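Local coordinates for protein putative aldo/keto reductase (Salmonella enterica subsp. enterica serovar Typhimurium, PDB 4R9O) that probably acts as an NADP-dependent oxidoreductase of the aldo/keto reductase family, built on a TIM-barrel fold, with its precise substrate not established, at residues C[166-169]-C[170-174]; C[136-139]-C[140-143]; C[283-286]-C[287-291]; C[104-107]-C[108-112]. All blocks are in the same frame, centred on the assembly; numbering follows the deposited sequence.

Contact 1. Residues C[166-169]-C[170-174]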
loop_
_atom_site.group_PDB
_atom_site.type_symbol
_atom_site.label_atom_id
_atom_site.label_comp_id
_atom_site.label_asym_id
_atom_site.label_seq_id
_atom_site.Cartn_x
_atom_site.Cartn_y
_atom_site.Cartn_z
ATOM N N ALA C 166 -20.976 -4.974 -2.129
ATOM C CA ALA C 166 -21.356 -6.249 -1.514
ATOM C C ALA C 166 -22.240 -6.021 -0.272
ATOM O O ALA C 166 -23.190 -6.766 -0.018
ATOM C CB ALA C 166 -20.110 -7.073 -1.147
ATOM N N GLN C 167 -21.942 -4.988 0.501
ATOM C CA GLN C 167 -22.819 -4.645 1.630
ATOM C C GLN C 167 -24.209 -4.206 1.150
ATOM O O GLN C 167 -25.233 -4.543 1.764
ATOM C CB GLN C 167 -22.173 -3.553 2.489
ATOM C CG GLN C 167 -20.978 -4.088 3.303
ATOM C CD GLN C 167 -19.980 -3.005 3.633
ATOM O OE1 GLN C 167 -18.998 -3.236 4.345
ATOM N NE2 GLN C 167 -20.222 -1.806 3.110
ATOM N N PHE C 168 -24.227 -3.454 0.048
ATOM C CA PHE C 168 -25.466 -2.990 -0.556
ATOM C C PHE C 168 -26.303 -4.192 -1.021
ATOM O O PHE C 168 -27.500 -4.275 -0.744
ATOM C CB PHE C 168 -25.158 -2.038 -1.720
ATOM C CG PHE C 168 -26.375 -1.393 -2.325
ATOM C CD1 PHE C 168 -26.769 -0.125 -1.936
ATOM C CD2 PHE C 168 -27.120 -2.055 -3.284
ATOM C CE1 PHE C 168 -27.893 0.478 -2.493
ATOM C CE2 PHE C 168 -28.245 -1.469 -3.840
ATOM C CZ PHE C 168 -28.633 -0.198 -3.443
ATOM N N THR C 169 -25.666 -5.131 -1.713
ATOM C CA THR C 169 -26.387 -6.277 -2.235
ATOM C C THR C 169 -26.910 -7.182 -1.121
ATOM O O THR C 169 -28.011 -7.723 -1.204
ATOM C CB THR C 169 -25.488 -7.071 -3.176
ATOM O OG1 THR C 169 -25.184 -6.237 -4.298
ATOM C CG2 THR C 169 -26.187 -8.331 -3.651
ATOM N N LEU C 170 -26.109 -7.342 -0.080
ATOM C CA LEU C 170 -26.525 -8.097 1.094
ATOM C C LEU C 170 -27.843 -7.557 1.662
ATOM O O LEU C 170 -28.803 -8.309 1.847
ATOM C CB LEU C 170 -25.431 -8.051 2.165
ATOM C CG LEU C 170 -25.858 -8.516 3.569
ATOM C CD1 LEU C 170 -26.398 -9.964 3.528
ATOM C CD2 LEU C 170 -24.696 -8.388 4.547
ATOM N N LEU C 171 -27.886 -6.255 1.938
ATOM C CA LEU C 171 -29.076 -5.692 2.556
ATOM C C LEU C 171 -30.229 -5.770 1.578
ATOM O O LEU C 171 -31.332 -6.152 1.956
ATOM C CB LEU C 171 -28.844 -4.249 3.015
ATOM C CG LEU C 171 -29.992 -3.583 3.779
ATOM C CD1 LEU C 171 -30.526 -4.450 4.924
ATOM C CD2 LEU C 171 -29.545 -2.233 4.323
ATOM N N GLN C 172 -29.967 -5.445 0.311
ATOM C CA GLN C 172 -31.027 -5.428 -0.695
ATOM C C GLN C 172 -31.716 -6.782 -0.827
ATOM O O GLN C 172 -32.936 -6.844 -1.027
ATOM C CB GLN C 172 -30.477 -5.003 -2.063
ATOM C CG GLN C 172 -31.543 -4.932 -3.158
ATOM C CD GLN C 172 -32.609 -3.860 -2.878
ATOM O OE1 GLN C 172 -32.428 -2.693 -3.212
ATOM N NE2 GLN C 172 -33.726 -4.266 -2.286
ATOM N N SER C 173 -30.936 -7.861 -0.707
ATOM C CA SER C 173 -31.477 -9.217 -0.862
ATOM C C SER C 173 -32.628 -9.495 0.100
ATOM O O SER C 173 -33.505 -10.297 -0.203
ATOM C CB SER C 173 -30.378 -10.276 -0.672
ATOM O OG SER C 173 -29.842 -10.274 0.641
ATOM N N ARG C 174 -32.645 -8.806 1.236
ATOM C CA ARG C 174 -33.642 -9.066 2.264
ATOM C C ARG C 174 -34.898 -8.207 2.113
ATOM O O ARG C 174 -35.897 -8.452 2.783
ATOM C CB ARG C 174 -33.045 -8.842 3.649
ATOM C CG ARG C 174 -31.717 -9.580 3.910
ATOM C CD ARG C 174 -31.866 -11.058 3.662
ATOM N NE ARG C 174 -30.844 -11.858 4.337
ATOM C CZ ARG C 174 -29.997 -12.671 3.713
ATOM N NH1 ARG C 174 -30.038 -12.787 2.392
ATOM N NH2 ARG C 174 -29.117 -13.375 4.410
#
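Phe168 and Gln172, four residues apart on helix 165-173, meet through both backbone and side chain. Gln172 N gives its hydrogen to Phe168 O at 2.9 Å with an N-H...O angle of 162°. CB of Gln172 also lies against that oxygen, 3.3 Å from Phe168 O. The amide oxygen comes near the ring obliquely, with Gln172 OE1 4.4 Å from Phe168 CE2. In both side chains CG is anti to the backbone N, and Gln172 then bends at chi2 (64°). The amide at its end is held from the loop after the helix: OE1 accepts from Leu179 N, and NE2 gives to Phe177 O. The glutamine thus ties the helix to the chain leading to strand 182-185.

The pairs next to it follow the same i to i+4 pattern. Leu171 N bonds to Gln167 O at 3.2 Å, and Ser173 N bonds to Thr169 O at 3.0 Å. Near the C-terminal end Ser173 turns its hydroxyl back to the helix. Its chi1 of 64° places OG between the backbone N and the carbonyl carbon, where it gives a bond to Leu170 O. The modelled length, 2.5 Å, is unusually short and perhaps somewhat underestimated. Thr169 OG1 pairs with Pro165 O one turn earlier.

The helix is the crossover of a beta-alpha-beta unit between strands 155-161 and 182-185. Phe168 and Leu171 pack on Val160 of the first strand. Phe168 also reaches Gln201 and Leu205 of helix 198-205, while Leu170 and Leu171 face Ala139 and Val142 of helix 139-151.

Contact 2. Residues C[136-139]-C[140-143]; sequences LMDA and DDVA
Asp138 and Asp141 meet at an N-cap, where the loop after strand 125-130 turns into helix 139-151. Asp138 is the cap residue. Its CG is anti to the backbone N (chi1 -177°), which carries OD1 over the first turn. There OD1 accepts two weak bonds, from Asp140 N at 3.1 Å and from Asp141 N at 3.4 Å. The main-chain oxygen serves the same turn: Val142 N bonds to Asp138 O at 3.2 Å.

The carboxylates of Asp138 and Asp141 are stacked, with planes 17° apart. Their like charges are close, with Asp138 OD2 3.8 Å from Asp141 OD2. The N-H groups of the helix start probably offset part of this repulsion. Before the cap, Met137 CG touches Val142 CG2 at 4.0 Å, the two side chains crossing at about a right angle.

The carboxylate of Asp140 has two partners: OD1 forms a salt bridge with Arg174 of the same chain, and OD2 one with Arg206 of the second subunit. Gln203 of that subunit bonds to the main chain of Met137 and Ala139. Within the chain, Met137 and Ala139 pack on Leu170 of helix 165-173, Val142 lies on Leu171, and Met137 also touches Thr104, just before helix 106-119.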
loop_
_atom_site.group_PDB
_atom_site.type_symbol
_atom_site.label_atom_id
_atom_site.label_comp_id
_atom_site.label_asym_id
_atom_site.label_seq_id
_atom_site.Cartn_x
_atom_site.Cartn_y
_atom_site.Cartn_z
ATOM N N LEU C 136 -21.113 -5.910 12.279
ATOM C CA LEU C 136 -22.103 -6.704 12.997
ATOM C C LEU C 136 -23.504 -6.627 12.367
ATOM O O LEU C 136 -24.472 -7.151 12.929
ATOM C CB LEU C 136 -22.180 -6.260 14.466
ATOM C CG LEU C 136 -20.973 -6.670 15.328
ATOM C CD1 LEU C 136 -21.212 -6.331 16.789
ATOM C CD2 LEU C 136 -20.646 -8.162 15.143
ATOM N N MET C 137 -23.621 -5.981 11.212
ATOM C CA MET C 137 -24.925 -5.865 10.569
ATOM C C MET C 137 -25.523 -7.216 10.178
ATOM O O MET C 137 -24.955 -7.971 9.384
ATOM C CB MET C 137 -24.861 -4.984 9.314
ATOM C CG MET C 137 -26.232 -4.852 8.669
ATOM S SD MET C 137 -26.328 -3.892 7.151
ATOM C CE MET C 137 -25.729 -5.059 5.928
ATOM N N ASP C 138 -26.695 -7.487 10.738
ATOM C CA ASP C 138 -27.503 -8.642 10.396
ATOM C C ASP C 138 -28.646 -8.150 9.512
ATOM O O ASP C 138 -29.572 -7.489 9.985
ATOM C CB ASP C 138 -28.018 -9.326 11.680
ATOM C CG ASP C 138 -28.819 -10.593 11.406
ATOM O OD1 ASP C 138 -29.608 -10.636 10.442
ATOM O OD2 ASP C 138 -28.675 -11.553 12.188
ATOM N N ALA C 139 -28.571 -8.459 8.222
ATOM C CA ALA C 139 -29.479 -7.870 7.239
ATOM C C ALA C 139 -30.950 -8.239 7.488
ATOM O O ALA C 139 -31.841 -7.440 7.196
ATOM C CB ALA C 139 -29.058 -8.283 5.832
ATOM N N ASP C 140 -31.188 -9.439 8.027
ATOM C CA ASP C 140 -32.535 -9.886 8.408
ATOM C C ASP C 140 -33.142 -8.971 9.464
ATOM O O ASP C 140 -34.334 -8.688 9.449
ATOM C CB ASP C 140 -32.520 -11.313 8.970
ATOM C CG ASP C 140 -32.370 -12.381 7.900
ATOM O OD1 ASP C 140 -32.494 -12.070 6.694
ATOM O OD2 ASP C 140 -32.141 -13.551 8.287
ATOM N N ASP C 141 -32.303 -8.553 10.404
ATOM C CA ASP C 141 -32.723 -7.689 11.497
ATOM C C ASP C 141 -33.075 -6.294 11.001
ATOM O O ASP C 141 -34.094 -5.723 11.409
ATOM C CB ASP C 141 -31.626 -7.605 12.549
ATOM C CG ASP C 141 -31.539 -8.854 13.399
ATOM O OD1 ASP C 141 -32.449 -9.716 13.319
ATOM O OD2 ASP C 141 -30.555 -8.962 14.161
ATOM N N VAL C 142 -32.231 -5.750 10.126
ATOM C CA VAL C 142 -32.494 -4.456 9.507
ATOM C C VAL C 142 -33.787 -4.527 8.696
ATOM O O VAL C 142 -34.633 -3.640 8.798
ATOM C CB VAL C 142 -31.322 -4.011 8.601
ATOM C CG1 VAL C 142 -31.631 -2.664 7.908
ATOM C CG2 VAL C 142 -30.035 -3.930 9.418
ATOM N N ALA C 143 -33.940 -5.595 7.914
ATOM C CA ALA C 143 -35.153 -5.803 7.129
ATOM C C ALA C 143 -36.397 -5.846 8.015
ATOM O O ALA C 143 -37.417 -5.277 7.658
ATOM C CB ALA C 143 -35.057 -7.089 6.310
#

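Contact 3. Residues C[283-286]-C[287-291]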
loop_
_atom_site.group_PDB
_atom_site.type_symbol
_atom_site.label_atom_id
_atom_site.label_comp_id
_atom_site.label_asym_id
_atom_site.label_seq_id
_atom_site.Cartn_x
_atom_site.Cartn_y
_atom_site.Cartn_z
ATOM N N LEU C 283 -19.727 22.080 -18.523
ATOM C CA LEU C 283 -18.406 21.503 -18.305
ATOM C C LEU C 283 -18.093 20.495 -19.409
ATOM O O LEU C 283 -18.802 19.503 -19.558
ATOM C CB LEU C 283 -18.325 20.835 -16.926
ATOM C CG LEU C 283 -16.931 20.592 -16.340
ATOM C CD1 LEU C 283 -16.244 21.899 -16.010
ATOM C CD2 LEU C 283 -17.022 19.727 -15.105
ATOM N N THR C 284 -17.054 20.763 -20.197
ATOM C CA THR C 284 -16.633 19.833 -21.246
ATOM C C THR C 284 -15.866 18.644 -20.664
ATOM O O THR C 284 -15.502 18.652 -19.486
ATOM C CB THR C 284 -15.738 20.510 -22.276
ATOM O OG1 THR C 284 -14.486 20.838 -21.664
ATOM C CG2 THR C 284 -16.396 21.789 -22.810
ATOM N N ARG C 285 -15.599 17.636 -21.493
ATOM C CA ARG C 285 -14.818 16.487 -21.038
ATOM C C ARG C 285 -13.398 16.907 -20.649
ATOM O O ARG C 285 -12.913 16.531 -19.586
ATOM C CB ARG C 285 -14.779 15.381 -22.100
ATOM C CG ARG C 285 -15.887 14.358 -21.922
ATOM C CD ARG C 285 -15.879 13.293 -22.984
ATOM N NE ARG C 285 -16.911 12.283 -22.733
ATOM C CZ ARG C 285 -16.727 11.158 -22.038
ATOM N NH1 ARG C 285 -15.536 10.877 -21.509
ATOM N NH2 ARG C 285 -17.736 10.305 -21.880
ATOM N N GLN C 286 -12.743 17.704 -21.490
ATOM C CA GLN C 286 -11.363 18.087 -21.217
ATOM C C GLN C 286 -11.271 18.914 -19.943
ATOM O O GLN C 286 -10.305 18.793 -19.193
ATOM C CB GLN C 286 -10.764 18.841 -22.403
ATOM C CG GLN C 286 -10.554 17.951 -23.620
ATOM C CD GLN C 286 -9.777 18.624 -24.747
ATOM O OE1 GLN C 286 -10.154 18.517 -25.904
ATOM N NE2 GLN C 286 -8.679 19.292 -24.412
ATOM N N GLN C 287 -12.290 19.729 -19.685
ATOM C CA GLN C 287 -12.341 20.498 -18.451
ATOM C C GLN C 287 -12.524 19.567 -17.264
ATOM O O GLN C 287 -11.868 19.738 -16.247
ATOM C CB GLN C 287 -13.461 21.545 -18.496
ATOM C CG GLN C 287 -13.128 22.745 -19.368
ATOM C CD GLN C 287 -14.328 23.652 -19.611
ATOM O OE1 GLN C 287 -15.481 23.216 -19.539
ATOM N NE2 GLN C 287 -14.058 24.924 -19.890
ATOM N N TRP C 288 -13.396 18.570 -17.408
ATOM C CA TRP C 288 -13.613 17.599 -16.345
ATOM C C TRP C 288 -12.314 16.859 -16.056
ATOM O O TRP C 288 -11.955 16.639 -14.906
ATOM C CB TRP C 288 -14.723 16.606 -16.720
ATOM C CG TRP C 288 -15.148 15.710 -15.576
ATOM C CD1 TRP C 288 -16.179 15.927 -14.709
ATOM C CD2 TRP C 288 -14.552 14.465 -15.178
ATOM N NE1 TRP C 288 -16.259 14.906 -13.793
ATOM C CE2 TRP C 288 -15.273 13.990 -14.063
ATOM C CE3 TRP C 288 -13.480 13.704 -15.658
ATOM C CZ2 TRP C 288 -14.956 12.793 -13.413
ATOM C CZ3 TRP C 288 -13.172 12.509 -15.023
ATOM C CH2 TRP C 288 -13.906 12.065 -13.908
ATOM N N PHE C 289 -11.598 16.481 -17.107
ATOM C CA PHE C 289 -10.391 15.684 -16.925
ATOM C C PHE C 289 -9.229 16.530 -16.413
ATOM O O PHE C 289 -8.407 16.055 -15.618
ATOM C CB PHE C 289 -10.036 14.963 -18.225
ATOM C CG PHE C 289 -10.797 13.673 -18.406
ATOM C CD1 PHE C 289 -10.397 12.525 -17.742
ATOM C CD2 PHE C 289 -11.925 13.617 -19.210
ATOM C CE1 PHE C 289 -11.097 11.340 -17.884
ATOM C CE2 PHE C 289 -12.626 12.425 -19.364
ATOM C CZ PHE C 289 -12.211 11.293 -18.701
ATOM N N ARG C 290 -9.188 17.786 -16.839
ATOM C CA ARG C 290 -8.216 18.743 -16.323
ATOM C C ARG C 290 -8.389 18.936 -14.822
ATOM O O ARG C 290 -7.411 18.996 -14.078
ATOM C CB ARG C 290 -8.347 20.094 -17.021
ATOM C CG ARG C 290 -7.200 20.442 -17.932
ATOM C CD ARG C 290 -7.173 21.947 -18.182
ATOM N NE ARG C 290 -8.376 22.400 -18.873
ATOM C CZ ARG C 290 -8.748 23.674 -18.981
ATOM N NH1 ARG C 290 -9.859 23.983 -19.636
ATOM N NH2 ARG C 290 -8.011 24.635 -18.438
ATOM N N ILE C 291 -9.639 19.058 -14.390
ATOM C CA ILE C 291 -9.968 19.094 -12.969
ATOM C C ILE C 291 -9.497 17.847 -12.229
ATOM O O ILE C 291 -8.821 17.942 -11.206
ATOM C CB ILE C 291 -11.469 19.236 -12.746
ATOM C CG1 ILE C 291 -11.918 20.596 -13.236
ATOM C CG2 ILE C 291 -11.790 19.147 -11.255
ATOM C CD1 ILE C 291 -11.159 21.649 -12.543
#
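Thr284 and Gln287 form a capping box at the start of helix 285-296. Each side chain bonds to the backbone N of the other. Gln287 N gives to Thr284 OG1 at 3.2 Å, and Thr284 N gives to Gln287 OE1 at 3.0 Å along a nearly straight line (171°). OE1 also takes a weak bond from Thr284 OG1. The threonine hydroxyl lies between the backbone N and the carbonyl carbon (chi1 69°), within reach of the first turn. Glu239 accepts from Gln287 NE2 and so helps fix the amide.

Leu283 packs beside the box. Its CD1 lies 3.7 Å from Gln287 CB, and its CD2 meets the edge of the Trp288 ring, 3.9 Å from CD1 of that ring. Arg285, next after the cap, and Phe289 one turn later run side by side in the same direction, with guanidinium and ring planes 23° apart. Arg285 NH1 is 3.9 Å from Phe289 CE2. Trp288 CE3 lies over the centre of the Phe289 ring, 3.7 Å above its plane.

The box supplies acceptors to two N-H groups at the helix start. Arg285 sends its charge across to the third subunit, where Asp134 and Asp105 pair with it. The capped end is therefore also the end that carries Arg285 into the subunit interface.

Contact 4. Residues C[104-107]-C[108-112]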
loop_
_atom_site.group_PDB
_atom_site.type_symbol
_atom_site.label_atom_id
_atom_site.label_comp_id
_atom_site.label_asym_id
_atom_site.label_seq_id
_atom_site.Cartn_x
_atom_site.Cartn_y
_atom_site.Cartn_z
ATOM N N THR C 104 -26.820 -1.561 14.828
ATOM C CA THR C 104 -27.773 -1.766 13.750
ATOM C C THR C 104 -28.783 -2.864 14.060
ATOM O O THR C 104 -29.361 -3.457 13.151
ATOM C CB THR C 104 -27.058 -2.089 12.415
ATOM O OG1 THR C 104 -26.146 -3.188 12.593
ATOM C CG2 THR C 104 -26.295 -0.870 11.914
ATOM N N ASP C 105 -28.997 -3.130 15.343
ATOM C CA ASP C 105 -30.015 -4.079 15.764
ATOM C C ASP C 105 -31.421 -3.550 15.454
ATOM O O ASP C 105 -31.632 -2.341 15.324
ATOM C CB ASP C 105 -29.866 -4.379 17.262
ATOM C CG ASP C 105 -28.463 -4.877 17.620
ATOM O OD1 ASP C 105 -27.953 -5.787 16.927
ATOM O OD2 ASP C 105 -27.858 -4.345 18.579
ATOM N N ARG C 106 -32.372 -4.472 15.338
ATOM C CA ARG C 106 -33.754 -4.158 14.994
ATOM C C ARG C 106 -34.417 -3.116 15.915
ATOM O O ARG C 106 -35.047 -2.167 15.439
ATOM C CB ARG C 106 -34.584 -5.442 15.011
ATOM C CG ARG C 106 -36.015 -5.290 14.501
ATOM C CD ARG C 106 -36.932 -6.348 15.113
ATOM N NE ARG C 106 -37.284 -5.999 16.487
ATOM C CZ ARG C 106 -38.451 -5.471 16.858
ATOM N NH1 ARG C 106 -39.405 -5.248 15.958
ATOM N NH2 ARG C 106 -38.669 -5.180 18.134
ATOM N N ARG C 107 -34.292 -3.287 17.228
ATOM C CA ARG C 107 -35.027 -2.411 18.129
ATOM C C ARG C 107 -34.400 -1.005 18.165
ATOM O O ARG C 107 -35.117 -0.002 18.236
ATOM C CB ARG C 107 -35.123 -3.018 19.538
ATOM C CG ARG C 107 -35.853 -2.100 20.517
ATOM C CD ARG C 107 -36.125 -2.708 21.898
ATOM N NE ARG C 107 -36.027 -1.683 22.944
ATOM C CZ ARG C 107 -36.991 -1.390 23.812
ATOM N NH1 ARG C 107 -36.805 -0.434 24.719
ATOM N NH2 ARG C 107 -38.149 -2.037 23.765
ATOM N N HIS C 108 -33.077 -0.923 18.070
ATOM C CA HIS C 108 -32.414 0.379 17.981
ATOM C C HIS C 108 -32.818 1.168 16.722
ATOM O O HIS C 108 -33.011 2.383 16.770
ATOM C CB HIS C 108 -30.894 0.211 18.005
ATOM C CG HIS C 108 -30.147 1.500 17.838
ATOM N ND1 HIS C 108 -29.963 2.393 18.871
ATOM C CD2 HIS C 108 -29.546 2.047 16.753
ATOM C CE1 HIS C 108 -29.283 3.437 18.431
ATOM N NE2 HIS C 108 -29.015 3.251 17.150
ATOM N N ILE C 109 -32.930 0.479 15.596
ATOM C CA ILE C 109 -33.341 1.137 14.365
ATOM C C ILE C 109 -34.756 1.697 14.539
ATOM O O ILE C 109 -35.031 2.854 14.207
ATOM C CB ILE C 109 -33.280 0.166 13.162
ATOM C CG1 ILE C 109 -31.819 -0.239 12.904
ATOM C CG2 ILE C 109 -33.919 0.811 11.938
ATOM C CD1 ILE C 109 -31.618 -1.384 11.858
ATOM N N ILE C 110 -35.641 0.880 15.097
ATOM C CA ILE C 110 -37.015 1.303 15.305
ATOM C C ILE C 110 -37.075 2.476 16.282
ATOM O O ILE C 110 -37.741 3.469 16.016
ATOM C CB ILE C 110 -37.883 0.139 15.820
ATOM C CG1 ILE C 110 -37.989 -0.945 14.738
ATOM C CG2 ILE C 110 -39.258 0.640 16.267
ATOM C CD1 ILE C 110 -38.860 -2.114 15.116
ATOM N N LEU C 111 -36.362 2.361 17.399
ATOM C CA LEU C 111 -36.387 3.402 18.420
ATOM C C LEU C 111 -35.728 4.688 17.917
ATOM O O LEU C 111 -36.174 5.780 18.252
ATOM C CB LEU C 111 -35.714 2.920 19.703
ATOM C CG LEU C 111 -36.453 1.806 20.466
ATOM C CD1 LEU C 111 -35.721 1.443 21.755
ATOM C CD2 LEU C 111 -37.922 2.148 20.743
ATOM N N SER C 112 -34.682 4.560 17.104
ATOM C CA SER C 112 -34.040 5.737 16.503
ATOM C C SER C 112 -34.975 6.512 15.576
ATOM O O SER C 112 -35.059 7.737 15.649
ATOM C CB SER C 112 -32.794 5.329 15.728
ATOM O OG SER C 112 -31.819 4.811 16.610
#
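Arg107 starts with CG anti to the backbone N (chi1 178°), while Leu111 starts with CG anti to its carbonyl carbon (chi1 -68°). With these two settings the side chains meet one turn apart at the start of helix 106-119. CD1 of Leu111 reaches the arginine at NE, 3.4 Å away, and Leu111 CG lies over one face of the Arg107 guanidinium. Arg106 makes a similar pair with Ile110. Its chain bends at chi3 (77°), and Ile110 CD1 lies over one face of its guanidinium, 3.3 Å from Arg106 NH1. In both pairs an aliphatic group packs against a flat charged one.

The backbone bonds follow the same spacing. Leu111 N gives to Arg107 O at 2.8 Å, and Ile109 N gives to Asp105 O at 3.1 Å. Ile109 CD1 also touches Thr104 O, at 3.3 Å. His108 O takes two bonds, from Ser112 N and from Ser112 OG at 2.7 Å, which arrive from opposite faces of the carbonyl plane.

Asp105 is the N-cap residue of the helix but makes no capping bond; its carboxylate pairs with Arg285 of the second subunit. Inside the chain, Ile109 packs on Cys87 of strand 82-90 and Ile130 of strand 125-130. Ile110 rests on His148 and Leu149 of helix 139-151.

All four contacts lie on, or at the N-terminal starts of, helices outside the barrel strands. Along the chain they come in the order 4, 2, 1, 3. Contacts 4, 2 and 1 sit on three successive helices, 106-119, 139-151 and 165-173. The centre of contact 2 is about 10 Å from those of contacts 1 and 4, and it touches both. A salt bridge joins it to contact 1, and Val142 CG2 packs on Ile109 CD1 of contact 4. Contacts 1 and 4 do not touch. Contact 3, on helix 285-296, lies about 34 to 44 Å from the others between centres. In the assembly, however, it meets the contact 4 region of a neighbouring subunit.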